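Local coordinates for protein HpcH/HpaI aldolase (Desulfitobacterium hafniense, PDB 3QZ6) that is a member of the HpcH/HpaI aldolase family with a TIM-barrel fold, its exact function not established, at residues A[26-29]-A[30-33]; A[75-78]-A[79-82]; A[249-252]-A[253-257]. All coordinates share one frame; numbering follows the deposited sequence.

Interaction 1 of 3, residues A[26-29]-A[30-33]; sequences NPDI and VRIY
Tyr33 N donates to Ile29 O over 2.9 Å, the shortest sound bond between the two segments and a regular i to i+4 helical link. The same two residues meet through their side chains. Ile29 lays CG1 over one face of the Tyr33 ring, 4.0 Å from its centroid and 16° off the ring normal, a CH-pi contact displaced toward the rim near CE2 and CZ. CG1 of Ile29 stands opposite its own backbone N (chi1 -169°), a setting that carries the branch along the helix to the tyrosine, while CD1 continues over the CE1 side of the ring.

One residue back, Ile32 N bonds to Asp28 O in the plane of that carbonyl. The start of the helix is prepared by a type I turn from Asn26 to Ile29, closed by Ile29 N on Asn26 O. Within it Asn26 OD1 accepts from Asp28 N at 2.9 Å, a capping bond whose donor stands above the amide carbonyl plane; one step on, Val30 N reaches Pro27 O at 3.0 Å. This is the loop-to-helix passage that follows the first strand of the (beta/alpha)8 barrel. Ile29 and Tyr33 both rest on Leu21 of that strand, and Val30 packs on Val61 of helix 52-65. The amide nitrogen of Asn26, ND2, is held by Leu23 O of the second subunit, so the cap also belongs to the dimer contact.

Further out, Asp28 and Arg31 run alongside each other, with carboxylate and guanidinium planes 44° apart. The salt bridge between OD1 and NH1 is less certain in detail, because the carboxylate oxygen is modelled too close to the arginine chain.

Interaction 2 of 3, residues A[75-78]-A[79-82]; sequences QVDR and AHVQ
Asp77 OD1 accepts two hydrogen bonds from His80, one from the ring and one from the backbone. ND1 reaches it over 2.8 Å on the syn side, somewhat out of the carboxylate plane, with the oxygen lying in the imidazole plane and an N-H...O angle of 165°. The backbone N of His80 meets the same OD1 at 3.0 Å from the opposite face of the carboxylate, nearly along the C-O bond. Ring and carboxylate planes are 25° apart, and the pair of donors would limit rotation of both groups. Asp77 is able to turn back over the first helical turn because its CG sits between the backbone N and the carbonyl carbon (chi1 64°).

The second oxygen, OD2, is occupied too: Gln75 NE2 donates to it at 2.9 Å from above the carboxylate plane, with OD2 close to the plane of the glutamine amide. Asp77 is the N-cap of helix 78-87, entered from strand 68-72 of the TIM barrel, and the histidine adds a side-chain donor to the usual backbone capping bond. Asp77 O takes Val81 N at 3.0 Å, nearly straight, plus a weak bond from His80 N.

Next along, Arg78 O accepts Gln82 N at 2.8 Å. The two side chains run side by side, Gln82 OE1 lying over one face of the Arg78 guanidinium, 3.4 Å from NH2 but at an angle too poor for a hydrogen bond. The amide of Gln82 is committed elsewhere: NE2 donates to both Asp86 OD2 and Gly119 O, and OE1 is also hydrogen-bonded outside this stretch. On the inner side of the turn, Val81 packs against Phe92 of strand 91-94 and Leu109 of helix 100-110.

Interaction 3 of 3, residues A[249-252]-A[253-257]; sequences GVKT and IKELP
The backbone keeps regular i to i+4 bonding until the end of the helix, with Ile253 N on Gly249 O and Lys254 N on Val250 O, both 2.9 Å, and then tightens as Glu255 N turns to Thr252 O at 3.2 Å and keeps a weak bond to Lys251 O. Leu256 N closes on Ile253 O, the last step of this change in hydrogen bonding.

Lys251 and Glu255 form the salt bridge on the exposed flank. NZ stands 3.1 Å from Glu255 OE2 and approaches nearly in line with its C-O bond. The lysine runs out extended and bends only at its last torsion (chi4 74°), which brings the ammonium round to the carboxylate; its CG also lies 3.5 Å from OE2, so the carboxylate end rests against the aliphatic stem.

One position back, Val250 and Lys254 point the same way. The methyl CG1 of Val250 touches CE of Lys254 at 3.6 Å, an apolar contact along the lysine stem. This is the C-terminal end of helix 238-254, the long helix that follows the last barrel strand and reaches the partner: Val250 packs on Ala36, Ile253 on Trp235 and Leu256 on Gly223, all of the second subunit. Thr252 OG1 is bonded inside the helix, to Lys248 O.

Because Lys251 and Glu255 are both exposed, solvent would weaken their attraction, and the pair probably adds only modestly to the last turn, whereas Lys254 NZ, donating to Gly37 O of the second subunit, ties the helix end to the partner.

How the interactions relate
The three contacts follow one another along the chain. Interactions 1 and 2 sit at equivalent places in the eight-stranded parallel barrel, each where a loop after a strand enters the next helix: helix 29-35 after strand 16-21, and helix 78-87 after strand 68-72. Their centres lie 25 Å apart. Interaction 3 marks the far end of helix 238-254, which leaves the barrel after the last strand, 232-237; its centre is 29 Å from that of interaction 1 and 47 Å from that of interaction 2, across the chain's centre. Interactions 1 and 3 both touch the second subunit, whereas interaction 2 touches no other chain of the dimer.

Interaction 1 of 3, residues A[26-29]-A[30-33]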
loop_
_atom_site.group_PDB
_atom_site.type_symbol
_atom_site.label_atom_id
_atom_site.label_comp_id
_atom_site.label_asym_id
_atom_site.label_seq_id
_atom_site.Cartn_x
_atom_site.Cartn_y
_atom_site.Cartn_z
ATOM N N ASN A 26 -5.601 -4.926 3.422
ATOM C CA ASN A 26 -4.828 -6.047 3.984
ATOM C C ASN A 26 -4.462 -5.682 5.418
ATOM O O ASN A 26 -3.778 -4.692 5.639
ATOM C CB ASN A 26 -3.548 -6.266 3.171
ATOM C CG ASN A 26 -2.741 -7.441 3.671
ATOM O OD1 ASN A 26 -2.819 -7.798 4.842
ATOM N ND2 ASN A 26 -1.948 -8.045 2.784
ATOM N N PRO A 27 -4.936 -6.459 6.401
ATOM C CA PRO A 27 -4.722 -6.091 7.809
ATOM C C PRO A 27 -3.244 -6.002 8.215
ATOM O O PRO A 27 -2.935 -5.423 9.260
ATOM C CB PRO A 27 -5.403 -7.226 8.582
ATOM C CG PRO A 27 -6.419 -7.798 7.617
ATOM C CD PRO A 27 -5.788 -7.652 6.251
ATOM N N ASP A 28 -2.345 -6.583 7.430
ATOM C CA ASP A 28 -0.927 -6.449 7.739
ATOM C C ASP A 28 -0.433 -5.014 7.614
ATOM O O ASP A 28 0.666 -4.699 8.080
ATOM C CB ASP A 28 -0.068 -7.387 6.881
ATOM C CG ASP A 28 -0.009 -8.801 7.442
ATOM O OD1 ASP A 28 -0.045 -8.943 8.678
ATOM O OD2 ASP A 28 0.092 -9.768 6.656
ATOM N N ILE A 29 -1.226 -4.136 6.998
ATOM C CA ILE A 29 -0.860 -2.719 6.972
ATOM C C ILE A 29 -0.689 -2.232 8.414
ATOM O O ILE A 29 0.093 -1.321 8.687
ATOM C CB ILE A 29 -1.908 -1.834 6.253
ATOM C CG1 ILE A 29 -1.355 -0.420 6.024
ATOM C CG2 ILE A 29 -3.233 -1.750 7.057
ATOM C CD1 ILE A 29 -0.094 -0.398 5.182
ATOM N N VAL A 30 -1.426 -2.842 9.337
ATOM C CA VAL A 30 -1.338 -2.447 10.751
ATOM C C VAL A 30 0.040 -2.763 11.332
ATOM O O VAL A 30 0.608 -1.981 12.092
ATOM C CB VAL A 30 -2.398 -3.174 11.600
ATOM C CG1 VAL A 30 -2.189 -2.873 13.093
ATOM C CG2 VAL A 30 -3.798 -2.783 11.155
ATOM N N ARG A 31 0.580 -3.921 10.974
ATOM C CA ARG A 31 1.905 -4.307 11.457
ATOM C C ARG A 31 2.991 -3.452 10.821
ATOM O O ARG A 31 3.994 -3.112 11.466
ATOM C CB ARG A 31 2.153 -5.782 11.183
ATOM C CG ARG A 31 1.076 -6.683 11.758
ATOM C CD ARG A 31 1.043 -8.005 10.979
ATOM N NE ARG A 31 2.059 -8.869 11.506
ATOM C CZ ARG A 31 2.554 -9.972 10.950
ATOM N NH1 ARG A 31 2.159 -10.456 9.770
ATOM N NH2 ARG A 31 3.488 -10.602 11.626
ATOM N N ILE A 32 2.788 -3.085 9.557
ATOM C CA ILE A 32 3.720 -2.184 8.885
ATOM C C ILE A 32 3.716 -0.824 9.578
ATOM O O ILE A 32 4.766 -0.226 9.821
ATOM C CB ILE A 32 3.366 -2.034 7.403
ATOM C CG1 ILE A 32 3.851 -3.276 6.634
ATOM C CG2 ILE A 32 4.005 -0.775 6.825
ATOM C CD1 ILE A 32 3.383 -3.335 5.195
ATOM N N TYR A 33 2.523 -0.344 9.914
ATOM C CA TYR A 33 2.401 0.956 10.565
ATOM C C TYR A 33 2.978 0.956 11.990
ATOM O O TYR A 33 3.592 1.933 12.424
ATOM C CB TYR A 33 0.940 1.442 10.539
ATOM C CG TYR A 33 0.528 2.073 9.205
ATOM C CD1 TYR A 33 1.470 2.341 8.212
ATOM C CD2 TYR A 33 -0.794 2.420 8.957
ATOM C CE1 TYR A 33 1.099 2.940 6.999
ATOM C CE2 TYR A 33 -1.180 3.008 7.753
ATOM C CZ TYR A 33 -0.232 3.272 6.781
ATOM O OH TYR A 33 -0.626 3.869 5.590
#

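Interaction 2 of 3, residues A[75-78]-A[79-82]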
loop_
_atom_site.group_PDB
_atom_site.type_symbol
_atom_site.label_atom_id
_atom_site.label_comp_id
_atom_site.label_asym_id
_atom_site.label_seq_id
_atom_site.Cartn_x
_atom_site.Cartn_y
_atom_site.Cartn_z
ATOM N N GLN A 75 -21.377 10.258 8.338
ATOM C CA GLN A 75 -22.476 10.953 8.999
ATOM C C GLN A 75 -22.563 10.407 10.408
ATOM O O GLN A 75 -22.092 9.304 10.683
ATOM C CB GLN A 75 -23.810 10.739 8.265
ATOM C CG GLN A 75 -24.368 9.324 8.402
ATOM C CD GLN A 75 -25.399 8.979 7.343
ATOM O OE1 GLN A 75 -25.483 9.637 6.313
ATOM N NE2 GLN A 75 -26.178 7.924 7.586
ATOM N N VAL A 76 -23.146 11.187 11.304
ATOM C CA VAL A 76 -23.261 10.780 12.692
ATOM C C VAL A 76 -24.598 10.090 12.927
ATOM O O VAL A 76 -25.638 10.732 12.948
ATOM C CB VAL A 76 -23.126 11.997 13.614
ATOM C CG1 VAL A 76 -23.347 11.600 15.069
ATOM C CG2 VAL A 76 -21.752 12.629 13.424
ATOM N N ASP A 77 -24.579 8.771 13.049
ATOM C CA ASP A 77 -25.776 8.049 13.471
ATOM C C ASP A 77 -25.379 6.830 14.284
ATOM O O ASP A 77 -24.196 6.521 14.412
ATOM C CB ASP A 77 -26.714 7.691 12.294
ATOM C CG ASP A 77 -26.078 6.738 11.289
ATOM O OD1 ASP A 77 -25.017 6.144 11.619
ATOM O OD2 ASP A 77 -26.651 6.580 10.169
ATOM N N ARG A 78 -26.375 6.148 14.833
ATOM C CA ARG A 78 -26.134 5.033 15.734
ATOM C C ARG A 78 -25.459 3.888 15.001
ATOM O O ARG A 78 -24.551 3.243 15.544
ATOM C CB ARG A 78 -27.450 4.569 16.375
ATOM C CG ARG A 78 -27.251 3.644 17.569
ATOM C CD ARG A 78 -28.545 3.505 18.377
ATOM N NE ARG A 78 -28.274 2.820 19.634
ATOM C CZ ARG A 78 -28.224 1.501 19.765
ATOM N NH1 ARG A 78 -28.449 0.712 18.717
ATOM N NH2 ARG A 78 -27.967 0.969 20.951
ATOM N N ALA A 79 -25.887 3.643 13.761
ATOM C CA ALA A 79 -25.301 2.566 12.957
ATOM C C ALA A 79 -23.778 2.709 12.873
ATOM O O ALA A 79 -23.049 1.728 13.029
ATOM C CB ALA A 79 -25.909 2.533 11.559
ATOM N N HIS A 80 -23.287 3.925 12.639
ATOM C CA HIS A 80 -21.832 4.106 12.561
ATOM C C HIS A 80 -21.182 4.096 13.934
ATOM O O HIS A 80 -20.226 3.361 14.176
ATOM C CB HIS A 80 -21.470 5.392 11.821
ATOM C CG HIS A 80 -21.741 5.315 10.351
ATOM N ND1 HIS A 80 -22.986 5.555 9.809
ATOM C CD2 HIS A 80 -20.939 4.965 9.315
ATOM C CE1 HIS A 80 -22.932 5.395 8.499
ATOM N NE2 HIS A 80 -21.703 5.033 8.173
ATOM N N VAL A 81 -21.705 4.911 14.839
ATOM C CA VAL A 81 -21.022 5.113 16.109
ATOM C C VAL A 81 -21.059 3.881 17.010
ATOM O O VAL A 81 -20.033 3.450 17.526
ATOM C CB VAL A 81 -21.578 6.345 16.854
ATOM C CG1 VAL A 81 -20.964 6.435 18.240
ATOM C CG2 VAL A 81 -21.287 7.618 16.032
ATOM N N GLN A 82 -22.244 3.314 17.200
ATOM C CA GLN A 82 -22.377 2.159 18.079
ATOM C C GLN A 82 -21.550 0.978 17.561
ATOM O O GLN A 82 -20.775 0.382 18.305
ATOM C CB GLN A 82 -23.850 1.749 18.214
ATOM C CG GLN A 82 -24.067 0.501 19.061
ATOM C CD GLN A 82 -24.059 0.817 20.548
ATOM O OE1 GLN A 82 -24.651 1.804 20.982
ATOM N NE2 GLN A 82 -23.374 -0.006 21.329
#

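Interaction 3 of 3, residues A[249-252]-A[253-257]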
loop_
_atom_site.group_PDB
_atom_site.type_symbol
_atom_site.label_atom_id
_atom_site.label_comp_id
_atom_site.label_asym_id
_atom_site.label_seq_id
_atom_site.Cartn_x
_atom_site.Cartn_y
_atom_site.Cartn_z
ATOM N N GLY A 249 10.841 6.695 -7.996
ATOM C CA GLY A 249 11.776 5.682 -8.453
ATOM C C GLY A 249 11.650 5.403 -9.934
ATOM O O GLY A 249 12.648 5.309 -10.653
ATOM N N VAL A 250 10.415 5.268 -10.398
ATOM C CA VAL A 250 10.162 5.028 -11.812
ATOM C C VAL A 250 10.765 6.150 -12.661
ATOM O O VAL A 250 11.406 5.900 -13.676
ATOM C CB VAL A 250 8.657 4.913 -12.095
ATOM C CG1 VAL A 250 8.388 4.956 -13.593
ATOM C CG2 VAL A 250 8.113 3.643 -11.481
ATOM N N LYS A 251 10.571 7.387 -12.224
ATOM C CA LYS A 251 11.079 8.535 -12.964
ATOM C C LYS A 251 12.611 8.517 -13.009
ATOM O O LYS A 251 13.215 8.769 -14.050
ATOM C CB LYS A 251 10.564 9.821 -12.324
ATOM C CG LYS A 251 11.001 11.116 -12.993
ATOM C CD LYS A 251 10.276 12.291 -12.332
ATOM C CE LYS A 251 10.979 13.623 -12.569
ATOM N NZ LYS A 251 10.779 14.083 -13.957
ATOM N N THR A 252 13.233 8.217 -11.874
ATOM C CA THR A 252 14.680 8.083 -11.807
ATOM C C THR A 252 15.153 7.041 -12.813
ATOM O O THR A 252 16.094 7.267 -13.562
ATOM C CB THR A 252 15.129 7.702 -10.387
ATOM O OG1 THR A 252 14.897 8.807 -9.498
ATOM C CG2 THR A 252 16.600 7.330 -10.357
ATOM N N ILE A 253 14.480 5.900 -12.846
ATOM C CA ILE A 253 14.854 4.837 -13.772
ATOM C C ILE A 253 14.708 5.288 -15.226
ATOM O O ILE A 253 15.600 5.075 -16.051
ATOM C CB ILE A 253 14.028 3.555 -13.508
ATOM C CG1 ILE A 253 14.393 2.983 -12.141
ATOM C CG2 ILE A 253 14.287 2.516 -14.602
ATOM C CD1 ILE A 253 13.420 1.926 -11.620
ATOM N N LYS A 254 13.594 5.936 -15.541
ATOM C CA LYS A 254 13.347 6.315 -16.928
ATOM C C LYS A 254 14.306 7.405 -17.393
ATOM O O LYS A 254 14.441 7.651 -18.592
ATOM C CB LYS A 254 11.889 6.732 -17.138
ATOM C CG LYS A 254 10.913 5.595 -16.863
ATOM C CD LYS A 254 9.554 5.847 -17.511
ATOM C CE LYS A 254 8.609 4.688 -17.224
ATOM N NZ LYS A 254 7.229 4.950 -17.716
ATOM N N GLU A 255 14.985 8.036 -16.441
ATOM C CA GLU A 255 15.957 9.079 -16.761
ATOM C C GLU A 255 17.407 8.574 -16.848
ATOM O O GLU A 255 18.318 9.349 -17.117
ATOM C CB GLU A 255 15.841 10.227 -15.761
ATOM C CG GLU A 255 14.532 10.991 -15.885
ATOM C CD GLU A 255 14.340 12.034 -14.795
ATOM O OE1 GLU A 255 15.114 12.029 -13.811
ATOM O OE2 GLU A 255 13.402 12.854 -14.924
ATOM N N LEU A 256 17.620 7.280 -16.621
ATOM C CA LEU A 256 18.964 6.713 -16.707
ATOM C C LEU A 256 19.513 6.783 -18.133
ATOM O O LEU A 256 18.773 6.611 -19.099
ATOM C CB LEU A 256 18.970 5.266 -16.213
ATOM C CG LEU A 256 18.709 5.136 -14.715
ATOM C CD1 LEU A 256 18.399 3.700 -14.326
ATOM C CD2 LEU A 256 19.889 5.689 -13.919
ATOM N N PRO A 257 20.823 7.038 -18.270
ATOM C CA PRO A 257 21.412 7.039 -19.614
ATOM C C PRO A 257 21.271 5.652 -20.217
ATOM O O PRO A 257 21.633 4.675 -19.561
ATOM C CB PRO A 257 22.897 7.333 -19.353
ATOM C CG PRO A 257 22.967 7.875 -17.969
ATOM C CD PRO A 257 21.828 7.249 -17.217
#